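Local coordinates for protein DNA polymerase III subunit delta (Bacillus subtilis, PDB 3ZH9) that probably acts as the wrench that opens the beta sliding-clamp ring within the clamp-loader complex, helping to load the clamp onto primed DNA for replication, at residues S33-T38 / V114-A119; D57-A62 / V78-P83; E122-R127 / A138-A143. One frame throughout, in Å; residues are numbered along the deposited sequence.

Interaction 1 (S33-T38 / V114-A119)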
loop_
_atom_site.group_PDB
_atom_site.type_symbol
_atom_site.label_atom_id
_atom_site.label_comp_id
_atom_site.label_asym_id
_atom_site.label_seq_id
_atom_site.Cartn_x
_atom_site.Cartn_y
_atom_site.Cartn_z
ATOM N N SER A 33 1.810 13.683 -5.532
ATOM C CA SER A 33 0.832 14.172 -6.490
ATOM C C SER A 33 0.176 15.472 -6.010
ATOM O O SER A 33 -0.017 16.410 -6.790
ATOM C CB SER A 33 -0.223 13.090 -6.761
ATOM O OG SER A 33 -1.142 13.527 -7.741
ATOM N N ARG A 34 -0.168 15.534 -4.726
ATOM C CA ARG A 34 -0.763 16.753 -4.183
ATOM C C ARG A 34 0.244 17.899 -4.199
ATOM O O ARG A 34 -0.127 19.063 -4.362
ATOM C CB ARG A 34 -1.309 16.527 -2.768
ATOM C CG ARG A 34 -2.669 15.807 -2.746
ATOM C CD ARG A 34 -2.962 15.199 -1.368
ATOM N NE ARG A 34 -4.174 14.381 -1.389
ATOM C CZ ARG A 34 -5.337 14.730 -0.846
ATOM N NH1 ARG A 34 -5.468 15.895 -0.216
ATOM N NH2 ARG A 34 -6.374 13.903 -0.921
ATOM N N ILE A 35 1.520 17.583 -4.033
ATOM C CA ILE A 35 2.502 18.661 -4.013
ATOM C C ILE A 35 2.655 19.202 -5.424
ATOM O O ILE A 35 2.775 20.401 -5.620
ATOM C CB ILE A 35 3.862 18.224 -3.468
ATOM C CG1 ILE A 35 3.785 18.002 -1.954
ATOM C CG2 ILE A 35 4.923 19.285 -3.793
ATOM C CD1 ILE A 35 4.995 17.246 -1.380
ATOM N N ARG A 36 2.628 18.296 -6.399
ATOM C CA ARG A 36 2.705 18.646 -7.814
ATOM C C ARG A 36 1.530 19.526 -8.238
ATOM O O ARG A 36 1.720 20.573 -8.858
ATOM C CB ARG A 36 2.739 17.372 -8.655
ATOM C CG ARG A 36 2.875 17.594 -10.152
ATOM C CD ARG A 36 2.727 16.268 -10.888
ATOM N NE ARG A 36 3.439 15.192 -10.199
ATOM C CZ ARG A 36 3.450 13.922 -10.594
ATOM N NH1 ARG A 36 2.787 13.558 -11.685
ATOM N NH2 ARG A 36 4.127 13.016 -9.899
ATOM N N GLN A 37 0.319 19.097 -7.897
ATOM C CA GLN A 37 -0.891 19.874 -8.169
ATOM C C GLN A 37 -0.804 21.253 -7.536
ATOM O O GLN A 37 -1.412 22.209 -8.013
ATOM C CB GLN A 37 -2.131 19.145 -7.621
ATOM C CG GLN A 37 -2.533 17.940 -8.449
ATOM C CD GLN A 37 -3.571 17.047 -7.769
ATOM O OE1 GLN A 37 -4.028 17.316 -6.653
ATOM N NE2 GLN A 37 -3.947 15.970 -8.453
ATOM N N THR A 38 -0.061 21.351 -6.439
ATOM C CA THR A 38 0.105 22.635 -5.770
ATOM C C THR A 38 1.130 23.563 -6.465
ATOM O O THR A 38 0.884 24.757 -6.599
ATOM C CB THR A 38 0.477 22.462 -4.276
ATOM O OG1 THR A 38 -0.469 21.597 -3.634
ATOM C CG2 THR A 38 0.457 23.793 -3.573
ATOM N N VAL A 114 10.710 23.684 -4.788
ATOM C CA VAL A 114 10.273 22.681 -3.819
ATOM C C VAL A 114 10.999 21.368 -4.116
ATOM O O VAL A 114 10.813 20.753 -5.176
ATOM C CB VAL A 114 8.740 22.476 -3.847
ATOM C CG1 VAL A 114 8.321 21.394 -2.827
ATOM C CG2 VAL A 114 8.028 23.821 -3.601
ATOM N N PHE A 115 11.841 20.959 -3.173
ATOM C CA PHE A 115 12.707 19.785 -3.316
ATOM C C PHE A 115 12.151 18.642 -2.452
ATOM O O PHE A 115 12.078 18.762 -1.217
ATOM C CB PHE A 115 14.112 20.160 -2.838
ATOM C CG PHE A 115 15.173 19.149 -3.158
ATOM C CD1 PHE A 115 15.439 18.098 -2.280
ATOM C CD2 PHE A 115 15.940 19.265 -4.323
ATOM C CE1 PHE A 115 16.436 17.163 -2.570
ATOM C CE2 PHE A 115 16.931 18.343 -4.611
ATOM C CZ PHE A 115 17.183 17.290 -3.733
ATOM N N VAL A 116 11.756 17.544 -3.088
ATOM C CA VAL A 116 11.194 16.409 -2.357
ATOM C C VAL A 116 12.059 15.148 -2.462
ATOM O O VAL A 116 12.325 14.633 -3.553
ATOM C CB VAL A 116 9.754 16.095 -2.809
ATOM C CG1 VAL A 116 8.946 17.380 -2.944
ATOM C CG2 VAL A 116 9.772 15.392 -4.127
ATOM N N LEU A 117 12.539 14.685 -1.316
ATOM C CA LEU A 117 13.156 13.371 -1.221
ATOM C C LEU A 117 12.064 12.343 -0.973
ATOM O O LEU A 117 11.335 12.427 0.016
ATOM C CB LEU A 117 14.133 13.319 -0.059
ATOM C CG LEU A 117 15.526 13.820 -0.385
ATOM C CD1 LEU A 117 16.312 14.025 0.896
ATOM C CD2 LEU A 117 16.206 12.807 -1.310
ATOM N N LEU A 118 11.968 11.368 -1.867
ATOM C CA LEU A 118 11.042 10.264 -1.693
ATOM C C LEU A 118 11.863 9.020 -1.342
ATOM O O LEU A 118 12.593 8.491 -2.183
ATOM C CB LEU A 118 10.225 10.071 -2.968
ATOM C CG LEU A 118 9.066 9.086 -2.883
ATOM C CD1 LEU A 118 8.236 9.365 -1.645
ATOM C CD2 LEU A 118 8.214 9.172 -4.141
ATOM N N ALA A 119 11.776 8.590 -0.088
ATOM C CA ALA A 119 12.636 7.536 0.439
ATOM C C ALA A 119 11.791 6.406 1.005
ATOM O O ALA A 119 11.449 6.423 2.177
ATOM C CB ALA A 119 13.549 8.088 1.518
#

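Interaction 2 (D57-A62 / V78-P83)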
loop_
_atom_site.group_PDB
_atom_site.type_symbol
_atom_site.label_atom_id
_atom_site.label_comp_id
_atom_site.label_asym_id
_atom_site.label_seq_id
_atom_site.Cartn_x
_atom_site.Cartn_y
_atom_site.Cartn_z
ATOM N N ASP A 57 20.513 7.850 -11.422
ATOM C CA ASP A 57 20.776 9.242 -11.794
ATOM C C ASP A 57 21.710 9.908 -10.802
ATOM O O ASP A 57 21.720 9.551 -9.624
ATOM C CB ASP A 57 19.476 10.044 -11.872
ATOM C CG ASP A 57 18.479 9.442 -12.828
ATOM O OD1 ASP A 57 18.915 8.768 -13.786
ATOM O OD2 ASP A 57 17.265 9.650 -12.626
ATOM N N PRO A 58 22.496 10.887 -11.277
ATOM C CA PRO A 58 23.431 11.640 -10.432
ATOM C C PRO A 58 22.732 12.673 -9.543
ATOM O O PRO A 58 21.859 13.416 -9.991
ATOM C CB PRO A 58 24.341 12.328 -11.447
ATOM C CG PRO A 58 23.508 12.467 -12.670
ATOM C CD PRO A 58 22.612 11.256 -12.699
ATOM N N LEU A 59 23.138 12.717 -8.283
ATOM C CA LEU A 59 22.573 13.657 -7.332
ATOM C C LEU A 59 22.860 15.091 -7.758
ATOM O O LEU A 59 22.035 15.978 -7.576
ATOM C CB LEU A 59 23.131 13.385 -5.931
ATOM C CG LEU A 59 22.550 14.216 -4.789
ATOM C CD1 LEU A 59 21.051 14.041 -4.734
ATOM C CD2 LEU A 59 23.178 13.824 -3.463
ATOM N N ASP A 60 24.026 15.318 -8.345
ATOM C CA ASP A 60 24.430 16.674 -8.697
ATOM C C ASP A 60 23.492 17.329 -9.717
ATOM O O ASP A 60 23.303 18.547 -9.702
ATOM C CB ASP A 60 25.887 16.718 -9.180
ATOM C CG ASP A 60 26.168 15.731 -10.304
ATOM O OD1 ASP A 60 25.920 14.521 -10.104
ATOM O OD2 ASP A 60 26.637 16.162 -11.387
ATOM N N GLN A 61 22.902 16.529 -10.597
ATOM C CA GLN A 61 22.015 17.075 -11.616
ATOM C C GLN A 61 20.692 17.512 -10.980
ATOM O O GLN A 61 20.123 18.537 -11.351
ATOM C CB GLN A 61 21.780 16.065 -12.748
ATOM C CG GLN A 61 21.091 16.659 -13.974
ATOM C CD GLN A 61 21.845 17.853 -14.574
ATOM O OE1 GLN A 61 22.680 17.689 -15.471
ATOM N NE2 GLN A 61 21.541 19.060 -14.088
ATOM N N ALA A 62 20.222 16.724 -10.016
ATOM C CA ALA A 62 19.048 17.070 -9.228
ATOM C C ALA A 62 19.274 18.389 -8.503
ATOM O O ALA A 62 18.418 19.261 -8.520
ATOM C CB ALA A 62 18.728 15.962 -8.234
ATOM N N VAL A 78 11.276 19.613 -7.782
ATOM C CA VAL A 78 12.337 18.661 -8.062
ATOM C C VAL A 78 12.155 17.448 -7.166
ATOM O O VAL A 78 12.165 17.565 -5.936
ATOM C CB VAL A 78 13.750 19.250 -7.836
ATOM C CG1 VAL A 78 14.800 18.140 -7.898
ATOM C CG2 VAL A 78 14.062 20.366 -8.850
ATOM N N ILE A 79 11.968 16.289 -7.787
ATOM C CA ILE A 79 11.724 15.061 -7.048
ATOM C C ILE A 79 12.919 14.125 -7.164
ATOM O O ILE A 79 13.430 13.867 -8.259
ATOM C CB ILE A 79 10.439 14.379 -7.544
ATOM C CG1 ILE A 79 9.251 15.321 -7.357
ATOM C CG2 ILE A 79 10.204 13.057 -6.829
ATOM C CD1 ILE A 79 7.998 14.822 -7.996
ATOM N N VAL A 80 13.369 13.639 -6.018
ATOM C CA VAL A 80 14.550 12.796 -5.940
ATOM C C VAL A 80 14.208 11.505 -5.220
ATOM O O VAL A 80 14.069 11.486 -3.990
ATOM C CB VAL A 80 15.694 13.515 -5.196
ATOM C CG1 VAL A 80 16.893 12.620 -5.093
ATOM C CG2 VAL A 80 16.056 14.784 -5.918
ATOM N N LYS A 81 14.057 10.425 -5.986
ATOM C CA LYS A 81 13.678 9.132 -5.414
ATOM C C LYS A 81 14.869 8.283 -4.970
ATOM O O LYS A 81 15.957 8.360 -5.554
ATOM C CB LYS A 81 12.848 8.328 -6.415
ATOM C CG LYS A 81 11.580 9.013 -6.900
ATOM C CD LYS A 81 10.899 8.147 -7.955
ATOM C CE LYS A 81 9.683 8.828 -8.551
ATOM N NZ LYS A 81 9.262 8.152 -9.814
ATOM N N ASN A 82 14.639 7.469 -3.938
ATOM C CA ASN A 82 15.550 6.393 -3.519
ATOM C C ASN A 82 16.929 6.799 -2.998
ATOM O O ASN A 82 17.948 6.341 -3.521
ATOM C CB ASN A 82 15.731 5.362 -4.637
ATOM C CG ASN A 82 14.416 4.792 -5.124
ATOM O OD1 ASN A 82 14.246 4.543 -6.317
ATOM N ND2 ASN A 82 13.478 4.591 -4.210
ATOM N N PRO A 83 16.966 7.652 -1.966
ATOM C CA PRO A 83 18.230 7.947 -1.284
ATOM C C PRO A 83 18.619 6.802 -0.348
ATOM O O PRO A 83 18.537 6.952 0.872
ATOM C CB PRO A 83 17.909 9.225 -0.493
ATOM C CG PRO A 83 16.446 9.163 -0.266
ATOM C CD PRO A 83 15.858 8.488 -1.473
#

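Interaction 3 (E122-R127 / A138-A143)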
loop_
_atom_site.group_PDB
_atom_site.type_symbol
_atom_site.label_atom_id
_atom_site.label_comp_id
_atom_site.label_asym_id
_atom_site.label_seq_id
_atom_site.Cartn_x
_atom_site.Cartn_y
_atom_site.Cartn_z
ATOM N N GLU A 122 11.550 1.985 5.690
ATOM C CA GLU A 122 10.828 2.043 6.957
ATOM C C GLU A 122 11.486 3.023 7.910
ATOM O O GLU A 122 10.823 3.672 8.718
ATOM C CB GLU A 122 10.802 0.669 7.629
ATOM C CG GLU A 122 9.894 -0.350 6.982
ATOM C CD GLU A 122 9.797 -1.626 7.807
ATOM O OE1 GLU A 122 10.058 -1.559 9.033
ATOM O OE2 GLU A 122 9.470 -2.689 7.231
ATOM N N LYS A 123 12.803 3.111 7.805
ATOM C CA LYS A 123 13.617 3.761 8.808
ATOM C C LYS A 123 14.826 4.376 8.137
ATOM O O LYS A 123 15.401 3.798 7.212
ATOM C CB LYS A 123 14.068 2.725 9.839
ATOM C CG LYS A 123 15.068 3.222 10.865
ATOM C CD LYS A 123 15.567 2.066 11.732
ATOM N N LEU A 124 15.202 5.560 8.597
ATOM C CA LEU A 124 16.416 6.201 8.128
ATOM C C LEU A 124 17.452 6.078 9.240
ATOM O O LEU A 124 17.101 6.050 10.414
ATOM C CB LEU A 124 16.140 7.666 7.793
ATOM C CG LEU A 124 14.910 7.976 6.925
ATOM C CD1 LEU A 124 14.762 9.492 6.715
ATOM C CD2 LEU A 124 14.961 7.248 5.578
ATOM N N ASP A 125 18.725 5.990 8.880
ATOM C CA ASP A 125 19.776 5.842 9.879
ATOM C C ASP A 125 19.989 7.177 10.580
ATOM O O ASP A 125 20.489 8.126 9.986
ATOM C CB ASP A 125 21.079 5.364 9.225
ATOM C CG ASP A 125 22.149 4.983 10.242
ATOM O OD1 ASP A 125 22.038 5.349 11.437
ATOM O OD2 ASP A 125 23.119 4.314 9.835
ATOM N N GLU A 126 19.610 7.233 11.847
ATOM C CA GLU A 126 19.697 8.450 12.631
ATOM C C GLU A 126 21.141 8.880 12.884
ATOM O O GLU A 126 21.405 10.034 13.213
ATOM C CB GLU A 126 18.953 8.255 13.953
ATOM C CG GLU A 126 17.437 8.351 13.821
ATOM N N ARG A 127 22.082 7.958 12.721
ATOM C CA ARG A 127 23.481 8.272 12.972
ATOM C C ARG A 127 24.118 9.062 11.825
ATOM O O ARG A 127 25.124 9.743 12.023
ATOM C CB ARG A 127 24.263 6.990 13.261
ATOM C CG ARG A 127 23.618 6.123 14.341
ATOM C CD ARG A 127 24.326 4.793 14.487
ATOM N NE ARG A 127 24.360 4.043 13.231
ATOM C CZ ARG A 127 23.561 3.017 12.945
ATOM N NH1 ARG A 127 22.655 2.608 13.830
ATOM N NH2 ARG A 127 23.671 2.395 11.775
ATOM N N ALA A 138 14.281 19.604 6.726
ATOM C CA ALA A 138 13.195 19.123 5.880
ATOM C C ALA A 138 11.894 18.955 6.667
ATOM O O ALA A 138 11.924 18.704 7.864
ATOM C CB ALA A 138 13.582 17.813 5.200
ATOM N N PHE A 139 10.765 19.118 5.981
ATOM C CA PHE A 139 9.459 18.687 6.477
ATOM C C PHE A 139 9.407 17.179 6.315
ATOM O O PHE A 139 9.256 16.665 5.201
ATOM C CB PHE A 139 8.318 19.348 5.675
ATOM C CG PHE A 139 6.939 19.226 6.316
ATOM C CD1 PHE A 139 6.596 18.130 7.108
ATOM C CD2 PHE A 139 5.973 20.217 6.107
ATOM C CE1 PHE A 139 5.315 18.033 7.691
ATOM C CE2 PHE A 139 4.690 20.133 6.684
ATOM C CZ PHE A 139 4.364 19.038 7.478
ATOM N N MET A 140 9.522 16.476 7.433
ATOM C CA MET A 140 9.547 15.009 7.441
ATOM C C MET A 140 8.113 14.515 7.462
ATOM O O MET A 140 7.284 15.065 8.166
ATOM C CB MET A 140 10.260 14.476 8.695
ATOM C CG MET A 140 11.673 15.003 8.933
ATOM S SD MET A 140 12.890 14.426 7.715
ATOM C CE MET A 140 12.769 12.639 7.831
ATOM N N MET A 141 7.821 13.489 6.681
ATOM C CA MET A 141 6.507 12.876 6.711
ATOM C C MET A 141 6.673 11.379 6.585
ATOM O O MET A 141 7.260 10.873 5.627
ATOM C CB MET A 141 5.642 13.399 5.577
ATOM C CG MET A 141 4.211 12.911 5.633
ATOM S SD MET A 141 3.436 12.836 4.000
ATOM C CE MET A 141 4.166 11.380 3.242
ATOM N N GLU A 142 6.165 10.658 7.562
ATOM C CA GLU A 142 6.257 9.213 7.499
ATOM C C GLU A 142 4.947 8.614 7.012
ATOM O O GLU A 142 3.897 8.890 7.588
ATOM C CB GLU A 142 6.585 8.653 8.874
ATOM C CG GLU A 142 6.601 7.152 8.895
ATOM C CD GLU A 142 6.760 6.618 10.294
ATOM O OE1 GLU A 142 6.207 7.239 11.227
ATOM O OE2 GLU A 142 7.438 5.587 10.458
ATOM N N ALA A 143 5.009 7.795 5.962
ATOM C CA ALA A 143 3.847 7.008 5.544
ATOM C C ALA A 143 4.067 5.534 5.890
ATOM O O ALA A 143 4.482 4.736 5.042
ATOM C CB ALA A 143 3.587 7.167 4.057
HETATM O O HOH W 1 8.074 3.680 8.660
#

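Interaction 1 (S33-T38 / V114-A119)
Ile35 of helix 25-39 packs against Val114 and Val116 of strand 113-119, a buried, purely apolar helix-on-sheet contact in the N-terminal domain. The five parallel strands there follow the order 2-3-4-1-5, the topology of the AAA+ members of the P-loop NTPase clan, and strand 113-119 lies in the middle as the fourth. The example illustrates how one branched residue can serve two positions of a strand. Side chains of a strand alternate between the faces of its sheet, which brings Val114 and Val116 to the face under this helix while Phe115 turns to the other. Leu118 continues the same row and meets Leu28 and Val32 of the helix, and Leu9 of helix 2-10 also packs on Ile35. The contact is small, 88 Å² in all, and its two touches are at ordinary van der Waals spacing. Ile35 divides its branches between the two valines. With CG1 beside the backbone N (chi1 -72°) and the chain then extended, the longer branch is carried along the strand, and Ile35 CD1 lies 4.3 Å from Val116 CG1. The shorter branch turns back to Val114, with Ile35 CG2 4.1 Å from Val114 CG1.

Interaction 2 (D57-A62 / V78-P83)
Val78, the first residue of the 78-83 segment, meets the 57-62 segment through the backbone of Ala62: its CG1 methyl comes to 3.8 Å from Ala62 O. The CA atoms of Val78 and Ala62, 7.0 Å apart, are the nearest CA pair of the two segments. Ile79 turns to the other face of the sheet, where it packs on Val116 of the adjacent strand. Val80 points back to the helix and carries most of the apolar contact. Of its methyls, CG2, beside the backbone N, meets the methyl of alanine, with Val80 CG2 3.7 Å from Ala62 CB; CG1, anti to the backbone N at a chi1 of 179°, is turned to Leu59, whose CD1 lies 4.4 Å from it. The contact lies inside a beta-alpha-beta unit: strand 49-53, helix 59-66 and strand 76-81 follow one another, and the helix covers one face of the two parallel strands it connects. Ala62 points its short side chain at the strand, letting the backbone come near the sheet, while Leu59, one turn earlier, reaches in with the end of a longer side chain. Phe52 of strand 49-53 also touches Ala62. Lys81 again turns from the helix and lies on Val51 of that strand. At Asn82 the strand has ended, and the ring of Pro83 rests on Ala119 of strand 113-119.

Interaction 3 (E122-R127 / A138-A143)
The nearest CA atoms of the two segments, those of Glu122 and Glu142, are still 8.5 Å apart, too far for the two chains to pair as neighbouring strands. Residues 122-127 form an irregular loop between strand 113-119 and helix 129-137, whereas 138-143 leaves that helix at Ala138 and runs on as strand 139-142, an outermost strand of the five-stranded parallel AAA+-like sheet. Two bridges span the gap, one apolar and one made by water. In the first, the ends of Leu124 and Met140 meet, Leu124 CD1 standing 3.9 Å from Met140 CE. The methionine chain is bent at both chi2 (-68°) and chi3 (-57°), folding its terminal methyl round to the leucine. Leu86 also packs on Leu124, and Cys19 and Tyr21 of strand 17-21 on Met140. Farther along the loop, an Asx turn shapes the backbone: Asp125 OD1 accepts from Arg127 N at 2.9 Å, met from above the carboxylate plane. A salt bridge of 2.8 Å from Arg127 NH2 to Asp125 OD2 doubles that link, and the guanidinium lays one face over OD1. The second bridge lies at the more open end of the contact. Glu142 OE2 and Glu122 O approach to 4.3 Å, and one water donates to both, at 2.7 Å from Glu122 O and 2.7 Å from Glu142 OE2. An ionised carboxylate and a carbonyl both only accept, so direct pairing would probably be unfavourable; the water, giving one O-H to each, links them.

Overall arrangement
From the N terminus, the chain passes through helix 25-39 and returns to it at strand 113-119, where interaction 1 closes a long loop. Interaction 2 opens and closes within that span, joining helix 59-66 to strand 76-81. Interaction 3 follows in series: its first segment comes soon after 114-119, and it closes a short loop around helix 129-137. Interactions 1 and 2 meet directly, because strands 113-119 and 76-81 are neighbours, yet their helices cover opposite faces of the sheet. Interaction 3, about 16 Å from interaction 1 between centres, ties a connecting loop to strand 139-142 at one edge of the sheet. One parallel sheet thus underlies all three contacts.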